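PDB 4YZR: polyketide biosynthesis cytochrome P450 PksS from Bacillus subtilis, which is a heme monooxygenase of the cytochrome P450 family that acts on dihydrobacillaene in the biosynthesis of the polyketide antibiotic bacillaene. Local coordinates for residues 28-33 and 44-49; 63-68 and 92-96; 251-255 and 396-400; 260-266 and 333-337. One frame throughout, in Å; residues are numbered along the deposited sequence. Where two conformers were deposited one is given.

From the N terminus, contact 1 (28-33 with 44-49) closes first, pairing the two strands of a beta hairpin. Contact 2 (63-68 with 92-96) follows in series and closes the long, partly unmodelled loop between strand 62-63 and helix 98-106, beside a heme propionate; its centre lies about 21 Å from that of contact 1. The chain then runs through helix 228-259, whose C-terminal part meets residues 396-400 in contact 3. Nested within that loop, contact 4 joins the next helix, 261-269, to residues 333-337; the centres of contacts 3 and 4 are about 17 Å apart. No two of the four contacts cross along the chain.

Contact 1. Residues 28-33 and 44-49; sequences EPIHRF and AWLITR
Ala44 and Phe33 face each other at the tight end of this contact: the methyl CB of Ala44 sits over one face of the Phe33 ring, 3.6 Å from CE1, a CH-pi contact. With CG between the backbone N and carbonyl carbon (chi1 72°), the Phe33 ring is swung back over the neighbouring strand, and its edge comes near Leu46 N. On the other face of the sheet, Arg32 CB lies over the six-membered ring of Trp45, 3.7 Å from CZ3. Unlike buried Ala44, Phe33 and Leu46, Arg32 is exposed: its extended chain runs past CZ2 and carries the guanidinium outward, turned 84° from the indole plane. Ile30 CG2, in the conformer given, reaches Trp45 CE3 obliquely, while Trp45 NE1 is bound to Asp311. Strands 30-35 and 42-47 form an antiparallel beta hairpin, extended by parallel strand 312-315 beyond the second strand. His31 and Leu46 are a hydrogen-bonded pair, with Leu46 N to His31 O at 2.8 Å (169°); Phe33 and Ala44 form the next. Toward residues 28 and 49 the strands give way to loop and water enters. Thr48 N still bonds Pro29 O, at 3.2 Å, but water 1 links Glu28 O, Leu46 O and Thr48 OG1, and water 2 joins Pro29 O to Arg49 N. There the pyrrolidine of Pro29 lies alongside the aliphatic part of Arg49, CB to CD 3.5 Å, and the guanidinium forms a salt bridge with Asp51. His31 ND1 donates in its ring plane to Glu28 OE2 at 2.7 Å, from above the carboxylate plane.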
# COMPACT_ATOMS: atom_id res chain seq x y z
N GLU A 28 18.32 -18.37 5.42
CA GLU A 28 18.47 -18.53 4.04
C GLU A 28 17.96 -17.23 3.36
O GLU A 28 16.92 -17.22 2.70
CB GLU A 28 17.72 -19.73 3.55
CG GLU A 28 18.14 -20.21 2.19
CD GLU A 28 17.41 -21.50 1.73
OE1 GLU A 28 16.89 -22.27 2.57
OE2 GLU A 28 17.33 -21.67 0.53
N PRO A 29 18.80 -16.21 3.49
CA PRO A 29 18.33 -14.87 3.07
C PRO A 29 18.21 -14.66 1.61
O PRO A 29 17.58 -13.64 1.17
CB PRO A 29 19.34 -13.96 3.78
CG PRO A 29 20.62 -14.77 3.88
CD PRO A 29 20.09 -16.13 4.23
N ILE A 30 18.76 -15.50 0.73
CA ILE A 30 18.55 -15.45 -0.68
C ILE A 30 18.08 -16.84 -1.06
O ILE A 30 18.92 -17.81 -1.04
CB ILE A 30 19.82 -15.08 -1.42
CG1 ILE A 30 20.28 -13.72 -0.94
CG2 ILE A 30 19.63 -15.14 -2.94
CD1 ILE A 30 21.66 -13.49 -1.46
N HIS A 31 16.83 -16.98 -1.41
CA HIS A 31 16.19 -18.32 -1.46
C HIS A 31 15.47 -18.49 -2.67
O HIS A 31 14.50 -17.76 -3.02
CB HIS A 31 15.28 -18.42 -0.24
CG HIS A 31 14.36 -19.61 -0.28
ND1 HIS A 31 14.81 -20.90 -0.02
CD2 HIS A 31 13.06 -19.74 -0.56
CE1 HIS A 31 13.83 -21.76 -0.20
NE2 HIS A 31 12.73 -21.10 -0.48
N ARG A 32 15.78 -19.56 -3.47
CA ARG A 32 15.08 -19.86 -4.64
C ARG A 32 13.78 -20.65 -4.38
O ARG A 32 13.82 -21.58 -3.56
CB ARG A 32 15.98 -20.69 -5.58
CG ARG A 32 15.35 -20.86 -6.93
CD ARG A 32 16.24 -21.60 -7.95
NE ARG A 32 15.65 -21.60 -9.32
CZ ARG A 32 14.72 -22.47 -9.77
NH1 ARG A 32 14.22 -23.40 -8.98
NH2 ARG A 32 14.30 -22.44 -11.01
N PHE A 33 12.69 -20.29 -4.97
CA PHE A 33 11.42 -21.04 -4.80
C PHE A 33 10.66 -20.96 -6.07
O PHE A 33 11.09 -20.37 -7.05
CB PHE A 33 10.64 -20.51 -3.58
CG PHE A 33 9.99 -19.11 -3.76
CD1 PHE A 33 10.75 -17.93 -3.68
CD2 PHE A 33 8.64 -18.97 -4.06
CE1 PHE A 33 10.14 -16.69 -3.84
CE2 PHE A 33 8.04 -17.76 -4.19
CZ PHE A 33 8.82 -16.62 -4.11
N ALA A 44 11.54 -18.07 -8.83
CA ALA A 44 11.60 -16.81 -8.02
C ALA A 44 12.63 -16.91 -6.97
O ALA A 44 13.08 -17.95 -6.47
CB ALA A 44 10.26 -16.52 -7.44
N TRP A 45 13.06 -15.74 -6.50
CA TRP A 45 13.99 -15.61 -5.41
C TRP A 45 13.42 -14.71 -4.32
O TRP A 45 12.96 -13.64 -4.64
CB TRP A 45 15.33 -14.97 -5.88
CG TRP A 45 16.08 -15.84 -6.87
CD1 TRP A 45 15.91 -15.88 -8.17
CD2 TRP A 45 17.07 -16.80 -6.54
NE1 TRP A 45 16.75 -16.81 -8.73
CE2 TRP A 45 17.46 -17.39 -7.73
CE3 TRP A 45 17.66 -17.21 -5.36
CZ2 TRP A 45 18.43 -18.36 -7.78
CZ3 TRP A 45 18.63 -18.17 -5.41
CH2 TRP A 45 19.00 -18.72 -6.63
N LEU A 46 13.46 -15.19 -3.10
CA LEU A 46 13.04 -14.42 -1.95
C LEU A 46 14.24 -13.76 -1.34
O LEU A 46 15.16 -14.46 -0.90
CB LEU A 46 12.35 -15.32 -0.93
CG LEU A 46 11.88 -14.65 0.35
CD1 LEU A 46 10.86 -13.54 0.07
CD2 LEU A 46 11.40 -15.68 1.40
N ILE A 47 14.23 -12.42 -1.19
CA ILE A 47 15.31 -11.63 -0.65
C ILE A 47 14.86 -11.01 0.64
O ILE A 47 13.86 -10.23 0.62
CB ILE A 47 15.68 -10.53 -1.70
CG1 ILE A 47 15.83 -11.10 -3.10
CG2 ILE A 47 16.95 -9.76 -1.25
CD1 ILE A 47 16.89 -12.16 -3.28
N THR A 48 15.41 -11.40 1.79
CA THR A 48 14.92 -10.99 3.08
C THR A 48 15.70 -10.07 3.91
O THR A 48 15.21 -9.51 4.87
CB THR A 48 14.49 -12.20 3.90
OG1 THR A 48 15.51 -13.21 3.72
CG2 THR A 48 13.19 -12.75 3.36
N ARG A 49 17.03 -9.93 3.61
CA ARG A 49 17.82 -8.94 4.32
C ARG A 49 17.74 -7.53 3.77
O ARG A 49 17.56 -7.37 2.58
CB ARG A 49 19.30 -9.31 4.24
CG ARG A 49 19.69 -10.53 5.11
CD ARG A 49 21.11 -11.02 4.68
NE ARG A 49 22.12 -9.95 4.86
CZ ARG A 49 22.91 -9.81 5.91
NH1 ARG A 49 23.75 -8.78 5.97
NH2 ARG A 49 22.83 -10.63 6.97
O HOH W 1 15.03 -15.25 1.86
O HOH W 2 18.60 -11.21 1.66

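Contact 2. Residues 63-68 and 92-96; sequences TRDVKN and LAKDT. With HEM (protoporphyrin IX containing Fe), chain C.
Arg64 and Leu92 line the heme pocket of this P450 at a propionate, where two loop segments meet. The guanidinium of Arg64 grips the carboxylate with both terminal nitrogens, NH2 to heme O1A at 2.8 Å and NH1 to heme O2A at 3.1 Å. Its chain is bent at chi2 and chi3 (-47° and -64°), which folds the group back against Leu92, whose O lies over one guanidinium face and whose CD1 is 3.7 Å from Arg64 NH2. The same methyl touches the propionate carbon CGA, giving the charged pair an apolar flank. Farther from the heme, Asp95 holds residues 63-64 through both carboxylate oxygens. OD1 accepts from Arg64 N at 3.0 Å, and OD2 from Thr63 OG1 at a short 2.5 Å; both donors arrive on the syn side, close to the carboxylate plane. Water 3 adds a third polar link, donating to Asp95 OD2 and accepting from Asn68 ND2. Thr63 OG1 in turn accepts from Asp65 N at 3.0 Å, forming an ST turn, and Asp65 OD1 accepts from Lys67 N in an Asx turn that leads into the 3-10 segment 66-68. Asn293 O accepts a hydrogen bond from Arg64 NE, and Arg294 also bonds the heme. Thr63 ends strand 62-63, which pairs with Trp295 of strand 295-296, while residues 92-96 lead into helix 98-106, whose His99 and Arg103 also bond the heme.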
# COMPACT_ATOMS: atom_id res chain seq x y z
N THR A 63 14.13 -5.72 -14.09
CA THR A 63 13.15 -4.99 -14.81
C THR A 63 11.78 -5.07 -14.12
O THR A 63 11.41 -6.11 -13.56
CB THR A 63 13.01 -5.40 -16.34
OG1 THR A 63 12.12 -4.59 -17.02
CG2 THR A 63 12.48 -6.82 -16.46
N ARG A 64 10.95 -4.09 -14.37
CA ARG A 64 9.60 -4.08 -13.92
C ARG A 64 8.66 -4.37 -15.05
O ARG A 64 7.52 -4.47 -14.85
CB ARG A 64 9.25 -2.70 -13.36
CG ARG A 64 10.09 -2.27 -12.19
CD ARG A 64 10.23 -3.36 -11.12
NE ARG A 64 8.95 -3.68 -10.53
CZ ARG A 64 8.38 -2.98 -9.56
NH1 ARG A 64 9.01 -2.00 -8.98
NH2 ARG A 64 7.19 -3.33 -9.15
N ASP A 65 9.21 -4.49 -16.26
CA ASP A 65 8.42 -4.73 -17.42
C ASP A 65 8.73 -6.16 -17.96
O ASP A 65 9.81 -6.43 -18.44
CB ASP A 65 8.80 -3.74 -18.47
CG ASP A 65 7.99 -3.93 -19.76
OD1 ASP A 65 7.04 -4.76 -19.88
OD2 ASP A 65 8.37 -3.20 -20.71
N VAL A 66 7.78 -7.00 -17.69
CA VAL A 66 7.94 -8.42 -17.95
C VAL A 66 8.21 -8.75 -19.42
O VAL A 66 8.83 -9.76 -19.68
CB VAL A 66 6.76 -9.16 -17.40
CG1 VAL A 66 5.47 -8.90 -18.19
CG2 VAL A 66 7.03 -10.66 -17.26
N LYS A 67 7.95 -7.84 -20.33
CA LYS A 67 8.42 -8.07 -21.73
C LYS A 67 9.86 -8.24 -22.03
O LYS A 67 10.20 -8.90 -23.03
CB LYS A 67 7.93 -6.94 -22.62
CG LYS A 67 6.42 -6.77 -22.60
CD LYS A 67 5.63 -8.02 -22.93
CE LYS A 67 4.26 -8.01 -22.27
NZ LYS A 67 3.44 -6.85 -22.72
N ASN A 68 10.73 -7.63 -21.27
CA ASN A 68 12.09 -7.83 -21.42
C ASN A 68 12.36 -9.24 -21.30
O ASN A 68 13.47 -9.62 -21.60
CB ASN A 68 12.86 -7.14 -20.30
CG ASN A 68 13.10 -5.73 -20.59
OD1 ASN A 68 13.87 -5.45 -21.55
ND2 ASN A 68 12.41 -4.82 -19.93
N LEU A 92 4.22 1.62 -12.66
CA LEU A 92 4.93 0.73 -11.81
C LEU A 92 5.39 -0.53 -12.58
O LEU A 92 6.23 -1.28 -12.12
CB LEU A 92 4.01 0.51 -10.60
CG LEU A 92 4.60 -0.36 -9.51
CD1 LEU A 92 5.93 0.09 -8.88
CD2 LEU A 92 3.56 -0.45 -8.34
N ALA A 93 4.88 -0.71 -13.79
CA ALA A 93 5.26 -1.75 -14.71
C ALA A 93 6.12 -1.18 -15.83
O ALA A 93 6.27 -1.84 -16.89
CB ALA A 93 4.04 -2.49 -15.22
N LYS A 94 6.79 -0.08 -15.62
CA LYS A 94 7.67 0.56 -16.65
C LYS A 94 9.00 0.83 -16.04
O LYS A 94 9.18 1.09 -14.85
CB LYS A 94 7.06 1.87 -17.11
CG LYS A 94 5.71 1.82 -17.74
CD LYS A 94 5.77 1.23 -19.09
CE LYS A 94 4.38 1.33 -19.78
NZ LYS A 94 4.30 0.61 -21.05
N ASP A 95 10.05 0.79 -16.84
CA ASP A 95 11.35 1.16 -16.52
C ASP A 95 11.66 2.55 -17.14
O ASP A 95 10.88 3.08 -17.95
CB ASP A 95 12.38 0.16 -17.14
CG ASP A 95 12.29 -1.21 -16.53
OD1 ASP A 95 11.83 -1.44 -15.35
OD2 ASP A 95 12.72 -2.14 -17.25
N THR A 96 12.79 3.09 -16.81
CA THR A 96 13.27 4.33 -17.42
C THR A 96 13.60 4.06 -18.90
O THR A 96 14.01 2.99 -19.20
CB THR A 96 14.50 4.79 -16.65
OG1 THR A 96 14.10 5.07 -15.32
CG2 THR A 96 14.99 5.99 -17.17
CHA HEM C . 4.45 2.60 -5.18
CHB HEM C . 3.65 1.33 -0.58
CHC HEM C . -0.13 4.38 -0.41
CHD HEM C . 0.60 5.49 -5.02
C1A HEM C . 4.55 1.97 -3.96
C2A HEM C . 5.58 1.01 -3.52
C3A HEM C . 5.31 0.64 -2.30
C4A HEM C . 4.15 1.42 -1.85
CMA HEM C . 5.99 -0.40 -1.50
CAA HEM C . 6.67 0.44 -4.44
CBA HEM C . 6.25 -0.78 -5.12
CGA HEM C . 7.30 -1.51 -6.06
O1A HEM C . 6.89 -2.65 -6.47
O2A HEM C . 8.31 -0.93 -6.19
C1B HEM C . 2.54 2.05 -0.14
C2B HEM C . 2.01 2.04 1.19
C3B HEM C . 0.95 2.88 1.28
C4B HEM C . 0.81 3.44 -0.07
CMB HEM C . 2.60 1.22 2.24
CAB HEM C . 0.06 3.22 2.37
CBB HEM C . 0.40 3.03 3.60
C1C HEM C . -0.28 5.01 -1.62
C2C HEM C . -1.25 5.96 -2.01
C3C HEM C . -1.04 6.29 -3.35
C4C HEM C . 0.05 5.48 -3.78
CMC HEM C . -2.19 6.58 -1.00
CAC HEM C . -1.78 7.23 -4.18
CBC HEM C . -3.01 7.55 -4.00
C1D HEM C . 1.70 4.81 -5.50
C2D HEM C . 2.16 4.85 -6.87
C3D HEM C . 3.26 4.04 -6.89
C4D HEM C . 3.48 3.51 -5.53
CMD HEM C . 1.60 5.69 -8.00
CAD HEM C . 4.17 3.76 -8.06
CBD HEM C . 5.31 4.73 -8.16
CGD HEM C . 6.23 4.57 -9.41
O1D HEM C . 6.15 3.49 -10.00
O2D HEM C . 6.99 5.53 -9.65
NA HEM C . 3.78 2.24 -2.87
NB HEM C . 1.81 2.96 -0.86
NC HEM C . 0.51 4.75 -2.71
ND HEM C . 2.47 3.99 -4.71
FE HEM C . 2.18 3.54 -2.79
O HOH W 3 12.71 -1.97 -19.80

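Contact 3. Residues 251-255 and 396-400; sequences GSGTL and LESLP
Leu396 and Leu399 both reach from the C-terminal loop onto helix 228-259, which corresponds to the long distal helix of the P450 fold, around Gly251 and Leu255. Apolar contacts dominate. Leu255 meets the two loop leucines with different branches: its CD2 is 4.1 Å from Leu396 CD2, the side chains crossing at about a right angle, and its CD1 is 4.1 Å from Leu399 CD1 in a more oblique approach. Thr254 CG2 adds a methyl contact to Leu399 CD2 at 4.0 Å, while its hydroxyl is bonded to Leu250 O one turn back. Methyl-to-backbone contacts form a second group. Leu396 CD1 and Leu399 CD2 both approach Gly251 O, at 3.6 and 3.5 Å; in Leu399, CG anti to the backbone N (chi1 -177°) sends CD2 toward that oxygen. The same oxygen accepts the helical bond from Leu255 N, so its polar need is met within the helix. Met142 of helix 141-146 touches both loop leucines, and Leu378 of strand 377-378 touches Leu255 and Leu399, widening the buried layer between helix and loop. Polar linkage between the segments is confined to a bridge through water 4, which donates to Ser252 OG at 2.9 Å and accepts from Leu396 N at 2.8 Å.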
# COMPACT_ATOMS: atom_id res chain seq x y z
N GLY A 251 -5.53 0.17 9.75
CA GLY A 251 -5.99 -0.94 10.54
C GLY A 251 -4.90 -1.60 11.35
O GLY A 251 -5.00 -1.82 12.57
N SER A 252 -3.84 -1.99 10.63
CA SER A 252 -2.75 -2.64 11.28
C SER A 252 -2.02 -1.73 12.21
O SER A 252 -1.51 -2.18 13.22
CB SER A 252 -1.79 -3.21 10.24
OG SER A 252 -2.44 -4.18 9.45
N GLY A 253 -1.93 -0.46 11.89
CA GLY A 253 -1.31 0.49 12.84
C GLY A 253 -2.13 0.61 14.09
O GLY A 253 -1.53 0.65 15.18
N THR A 254 -3.46 0.64 13.96
CA THR A 254 -4.30 0.70 15.16
C THR A 254 -4.04 -0.55 15.97
O THR A 254 -3.86 -0.52 17.23
CB THR A 254 -5.77 0.83 14.79
OG1 THR A 254 -5.97 2.10 14.19
CG2 THR A 254 -6.67 0.81 16.02
N LEU A 255 -4.06 -1.72 15.34
CA LEU A 255 -3.82 -2.97 16.05
C LEU A 255 -2.47 -2.89 16.81
O LEU A 255 -2.37 -3.26 17.99
CB LEU A 255 -3.87 -4.18 15.11
CG LEU A 255 -3.42 -5.51 15.74
CD1 LEU A 255 -4.33 -5.90 16.91
CD2 LEU A 255 -3.41 -6.62 14.69
N LEU A 396 -6.13 -6.62 7.83
CA LEU A 396 -7.16 -7.24 8.69
C LEU A 396 -8.46 -7.35 7.99
O LEU A 396 -8.87 -6.49 7.27
CB LEU A 396 -7.30 -6.37 9.94
CG LEU A 396 -6.16 -6.41 10.88
CD1 LEU A 396 -6.08 -5.16 11.77
CD2 LEU A 396 -6.05 -7.68 11.70
N GLU A 397 -9.17 -8.43 8.31
CA GLU A 397 -10.57 -8.51 7.90
C GLU A 397 -11.51 -7.70 8.80
O GLU A 397 -12.42 -7.10 8.31
CB GLU A 397 -10.94 -10.02 7.96
CG GLU A 397 -12.29 -10.54 7.52
CD GLU A 397 -12.28 -12.09 7.66
OE1 GLU A 397 -12.80 -12.67 8.66
OE2 GLU A 397 -11.63 -12.78 6.82
N SER A 398 -11.19 -7.72 10.07
CA SER A 398 -11.96 -6.98 11.09
C SER A 398 -11.06 -6.73 12.23
O SER A 398 -10.00 -7.34 12.46
CB SER A 398 -13.19 -7.80 11.52
OG SER A 398 -12.78 -8.99 12.06
N LEU A 399 -11.47 -5.77 13.07
CA LEU A 399 -10.69 -5.34 14.22
C LEU A 399 -11.64 -4.87 15.35
O LEU A 399 -11.88 -3.68 15.50
CB LEU A 399 -9.67 -4.25 13.91
CG LEU A 399 -8.76 -3.78 15.04
CD1 LEU A 399 -8.07 -4.89 15.69
CD2 LEU A 399 -7.70 -2.77 14.55
N PRO A 400 -12.18 -5.89 16.11
CA PRO A 400 -13.08 -5.51 17.20
C PRO A 400 -12.41 -4.81 18.32
O PRO A 400 -11.41 -5.31 18.80
CB PRO A 400 -13.67 -6.87 17.60
CG PRO A 400 -13.29 -7.90 16.61
CD PRO A 400 -12.06 -7.34 15.94
O HOH W 4 -5.13 -4.00 8.33

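Contact 4. Residues 260-266 and 333-337; sequences HKKECEK and LNINR
Glu263 and Lys266, one helical turn apart, share a single water with Asn334 and Asn336 of the facing loop: water 5 donates to Glu263 OE1 and Asn334 OD1 and accepts from Lys266 NZ and Asn336 ND2. Glu263 also spans the contact directly. Its OE1 accepts from Ile335 N at 2.9 Å along a nearly straight bond (167°), met on the anti side of the carboxylate. Its OE2 forms a salt bridge on the syn side with Lys266 NZ, also 2.9 Å long. The first torsion (chi1 -62°) sets Glu263 CG 3.4 Å from Leu333 O, and a bend at chi2 (-61°) turns the carboxylate toward Ile335 N. Residues 334-337 make a type I beta turn, with Ile335 N, the bonded donor, at its second position, and Asn334 OD1 accepts from Asn336 N in an Asx turn. Apolar surface flanks the polar centre. At the start of helix 261-269, the N-cap residue His260 turns one ring face to Leu333, whose CB lies over it 3.7 Å from His260 CD2, while Leu333 CD2 packs against His260 CG. Beyond the carboxylate, Ile335 slides past Glu263 in the opposite direction, CG1 3.4 Å from OE1, and its CD1 touches Lys266 CB. Helix 274-285 backs the loop, with Tyr284 beside both His260 and Leu333. With a backbone N-H, a water and a lysine all bound to it, the carboxylate of Glu263 is probably held in its charged form, and its two oxygens divide the work: OE1 secures the loop and OE2 the lysine.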
# COMPACT_ATOMS: atom_id res chain seq x y z
N HIS A 260 0.52 -2.58 22.10
CA HIS A 260 1.68 -1.95 22.75
C HIS A 260 1.28 -0.76 23.56
O HIS A 260 1.44 0.38 23.20
CB HIS A 260 2.74 -1.56 21.70
CG HIS A 260 3.30 -2.69 20.91
ND1 HIS A 260 2.66 -3.26 19.82
CD2 HIS A 260 4.42 -3.43 21.08
CE1 HIS A 260 3.39 -4.23 19.32
NE2 HIS A 260 4.50 -4.32 20.04
N LYS A 261 0.61 -1.06 24.67
CA LYS A 261 -0.02 -0.01 25.51
C LYS A 261 0.88 1.09 25.99
O LYS A 261 0.45 2.23 26.05
CB LYS A 261 -0.74 -0.63 26.68
CG LYS A 261 -2.09 -1.22 26.27
CD LYS A 261 -2.52 -2.25 27.33
CE LYS A 261 -4.02 -2.34 27.55
NZ LYS A 261 -4.45 -3.74 27.85
N LYS A 262 2.12 0.77 26.32
CA LYS A 262 3.04 1.77 26.73
C LYS A 262 3.39 2.74 25.63
O LYS A 262 3.55 3.91 25.85
CB LYS A 262 4.31 1.17 27.35
CG LYS A 262 4.00 0.64 28.75
CD LYS A 262 5.28 0.34 29.50
CE LYS A 262 5.79 -1.01 29.06
NZ LYS A 262 7.04 -1.42 29.76
N GLU A 263 3.45 2.26 24.39
CA GLU A 263 3.71 3.16 23.27
C GLU A 263 2.45 3.93 22.89
O GLU A 263 2.54 5.13 22.61
CB GLU A 263 4.19 2.35 22.05
CG GLU A 263 5.52 1.61 22.27
CD GLU A 263 6.63 2.59 22.58
OE1 GLU A 263 7.05 3.42 21.75
OE2 GLU A 263 7.09 2.54 23.76
N CYS A 264 1.30 3.30 23.00
CA CYS A 264 0.02 4.00 22.76
C CYS A 264 -0.15 5.21 23.71
O CYS A 264 -0.47 6.29 23.35
CB CYS A 264 -1.08 3.05 22.98
SG CYS A 264 -2.64 3.77 22.41
N GLU A 265 0.17 4.93 24.97
CA GLU A 265 0.09 6.02 26.01
C GLU A 265 1.03 7.15 25.78
O GLU A 265 0.62 8.31 25.88
CB GLU A 265 0.35 5.40 27.37
CG GLU A 265 0.03 6.30 28.57
CD GLU A 265 -1.41 6.73 28.60
OE1 GLU A 265 -2.29 5.86 28.42
OE2 GLU A 265 -1.65 7.95 28.75
N LYS A 266 2.25 6.88 25.27
CA LYS A 266 3.16 7.95 24.93
C LYS A 266 2.55 8.88 23.91
O LYS A 266 2.66 10.07 23.96
CB LYS A 266 4.49 7.42 24.41
CG LYS A 266 5.32 6.68 25.48
CD LYS A 266 6.66 6.22 24.91
CE LYS A 266 7.50 5.38 25.82
NZ LYS A 266 8.55 4.57 25.14
N LEU A 333 8.42 -2.36 19.16
CA LEU A 333 7.80 -1.13 18.69
C LEU A 333 8.33 0.06 19.48
O LEU A 333 8.15 0.11 20.73
CB LEU A 333 6.29 -1.16 18.81
CG LEU A 333 5.50 -0.10 18.05
CD1 LEU A 333 5.52 -0.34 16.54
CD2 LEU A 333 4.10 0.04 18.58
N ASN A 334 8.92 1.03 18.85
CA ASN A 334 9.42 2.25 19.44
C ASN A 334 8.96 3.46 18.59
O ASN A 334 9.55 3.77 17.58
CB ASN A 334 10.97 2.23 19.53
CG ASN A 334 11.53 3.52 20.02
OD1 ASN A 334 10.80 4.35 20.45
ND2 ASN A 334 12.87 3.71 19.94
N ILE A 335 7.90 4.06 19.06
CA ILE A 335 7.31 5.15 18.33
C ILE A 335 8.10 6.43 18.19
O ILE A 335 7.71 7.33 17.44
CB ILE A 335 5.86 5.42 18.67
CG1 ILE A 335 5.74 6.04 20.07
CG2 ILE A 335 5.04 4.17 18.44
CD1 ILE A 335 4.51 6.81 20.36
N ASN A 336 9.23 6.49 18.92
CA ASN A 336 10.20 7.51 18.83
C ASN A 336 11.46 7.19 18.06
O ASN A 336 12.36 8.02 18.00
CB ASN A 336 10.57 8.08 20.26
CG ASN A 336 9.40 8.82 20.86
OD1 ASN A 336 9.07 9.92 20.45
ND2 ASN A 336 8.69 8.17 21.71
N ARG A 337 11.48 6.08 17.30
CA ARG A 337 12.64 5.66 16.57
C ARG A 337 13.03 6.67 15.57
O ARG A 337 12.24 7.22 14.80
CB ARG A 337 12.36 4.28 15.95
CG ARG A 337 13.46 3.57 15.15
CD ARG A 337 12.96 2.17 14.64
NE ARG A 337 12.56 1.13 15.58
CZ ARG A 337 13.31 0.29 16.19
NH1 ARG A 337 12.83 -0.70 16.97
NH2 ARG A 337 14.59 0.40 16.00
O HOH W 5 9.01 5.27 22.26